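Local coordinates for protein transcriptional regulator, TetR family (Myxococcus xanthus, PDB 5K7F) that probably binds cis-regulatory DNA as a TetR-type repressor, with isovaleryl coenzyme A as its regulatory ligand, to control alternative isovaleryl coenzyme A biosynthesis, at residues P156-P159 with T160-A163. Sequence-based numbering, arbitrary orientation.
Sequences PVDP and TVGA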
ATOM      1  N   PRO A 156      15.045  18.384   6.986  1.00 12.61           N
ATOM      2  CA  PRO A 156      13.805  18.594   7.744  1.00 19.85           C
ATOM      3  C   PRO A 156      12.580  18.045   7.020  1.00 17.00           C
ATOM      4  O   PRO A 156      12.451  18.177   5.800  1.00 15.26           O
ATOM      5  CB  PRO A 156      13.719  20.115   7.877  1.00 20.39           C
ATOM      6  CG  PRO A 156      15.123  20.568   7.812  1.00 17.99           C
ATOM      7  CD  PRO A 156      15.833  19.620   6.872  1.00 19.15           C
ATOM      8  N   VAL A 157      11.681  17.436   7.803  1.00 17.02           N
ATOM      9  CA  VAL A 157      10.429  16.874   7.304  1.00 14.23           C
ATOM     10  C   VAL A 157       9.458  16.819   8.475  1.00 13.00           C
ATOM     11  O   VAL A 157       9.866  16.658   9.625  1.00 13.48           O
ATOM     12  CB  VAL A 157      10.654  15.476   6.668  1.00 11.68           C
ATOM     13  CG1 VAL A 157      10.970  14.445   7.731  1.00 12.74           C
ATOM     14  CG2 VAL A 157       9.468  15.042   5.850  1.00 14.35           C
ATOM     15  N   ASP A 158       8.173  17.020   8.178  1.00 11.70           N
ATOM     16  CA  ASP A 158       7.132  16.814   9.176  1.00  9.14           C
ATOM     17  C   ASP A 158       7.165  15.353   9.610  1.00 17.08           C
ATOM     18  O   ASP A 158       7.151  14.468   8.743  1.00 18.08           O
ATOM     19  CB  ASP A 158       5.763  17.151   8.618  1.00 16.53           C
ATOM     20  CG  ASP A 158       4.666  16.980   9.638  1.00 22.12           C
ATOM     21  OD1 ASP A 158       4.230  15.830   9.860  1.00 15.42           O
ATOM     22  OD2 ASP A 158       4.228  18.008  10.217  1.00 20.13           O
ATOM     23  N   PRO A 159       7.253  15.062  10.918  1.00 12.07           N
ATOM     24  CA  PRO A 159       7.466  13.656  11.338  1.00 10.28           C
ATOM     25  C   PRO A 159       6.374  12.694  10.888  1.00 10.16           C
ATOM     26  O   PRO A 159       6.668  11.502  10.687  1.00 10.04           O
ATOM     27  CB  PRO A 159       7.515  13.741  12.868  1.00  9.58           C
ATOM     28  CG  PRO A 159       7.804  15.153  13.193  1.00 19.38           C
ATOM     29  CD  PRO A 159       7.341  16.005  12.052  1.00 14.45           C
ATOM     30  N   THR A 160       5.113  13.154  10.776  1.00 10.67           N
ATOM     31  CA  THR A 160       4.035  12.303  10.286  1.00 10.38           C
ATOM     32  C   THR A 160       4.223  12.004   8.805  1.00 11.56           C
ATOM     33  O   THR A 160       3.985  10.883   8.359  1.00 11.13           O
ATOM     34  CB  THR A 160       2.675  12.980  10.538  1.00 15.93           C
ATOM     35  OG1 THR A 160       2.570  13.308  11.936  1.00 14.28           O
ATOM     36  CG2 THR A 160       1.518  12.083  10.163  1.00 10.42           C
ATOM     37  N   VAL A 161       4.616  13.016   8.023  1.00  9.96           N
ATOM     38  CA  VAL A 161       4.967  12.790   6.625  1.00 12.54           C
ATOM     39  C   VAL A 161       6.093  11.763   6.530  1.00 13.36           C
ATOM     40  O   VAL A 161       6.016  10.782   5.767  1.00 12.53           O
ATOM     41  CB  VAL A 161       5.350  14.123   5.963  1.00 15.31           C
ATOM     42  CG1 VAL A 161       5.820  13.930   4.521  1.00 23.37           C
ATOM     43  CG2 VAL A 161       4.155  15.088   6.005  1.00 15.56           C
ATOM     44  N   GLY A 162       7.164  11.989   7.288  1.00 10.52           N
ATOM     45  CA  GLY A 162       8.278  11.034   7.311  1.00  8.69           C
ATOM     46  C   GLY A 162       7.788   9.635   7.613  1.00  9.91           C
ATOM     47  O   GLY A 162       8.039   8.706   6.855  1.00  9.28           O
ATOM     48  N   ALA A 163       6.984   9.501   8.673  1.00  8.72           N
ATOM     49  CA  ALA A 163       6.509   8.195   9.124  1.00  8.88           C
ATOM     50  C   ALA A 163       5.704   7.471   8.050  1.00  7.19           C
ATOM     51  O   ALA A 163       5.946   6.280   7.771  1.00  9.22           O
ATOM     52  CB  ALA A 163       5.677   8.376  10.396  1.00  8.81           C
TER
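Asp158 caps the N-terminus of helix 159-171 by turning its carboxylate back onto the first turn. Its OD1 accepts from Thr160 N at 3.0 Å. That bond is bent, with an N-H...O angle of 132°, and the donor meets OD1 on its anti side, 32° out of the carboxylate plane. A second, weak bond reaches OD1 from Val161 N at 3.4 Å. CG lies anti to the backbone N (chi1 -179°), which carries the carboxylate alongside the Thr160 side chain, the two pointing the same way.

Ordinary helix backbone bonds begin at the cap residue itself. Gly162 N donates to Asp158 O at 2.9 Å, and Ala163 N to Pro159 O at the same length. Pro159 fills the first helical position, where its missing N-H costs no helix bond.

Apolar contacts flank the cap. Val161 CG2 rests 3.7 Å from Asp158 CB, the two side chains crossing at about a right angle. Val157 CG2 meets Val161 CG1 at 4.0 Å, a hydrophobic contact from just before the N-cap into the first turn, and Val157 also touches Phe145 of helix 125-150.

The cap faces the dimer partner, where Arg182 of the second subunit forms a salt bridge through NH2 to Asp158 OD1 and a hydrogen bond to Thr160 OG1, while Leu183 of that subunit packs on Asp158 and Val161. OD1 thus serves Thr160 N, more weakly Val161 N, and a guanidinium of the second subunit. The positive end of the helix dipole and the arginine would both be expected to favour a charged carboxylate. The salt bridge ties the helix start to the subunit interface.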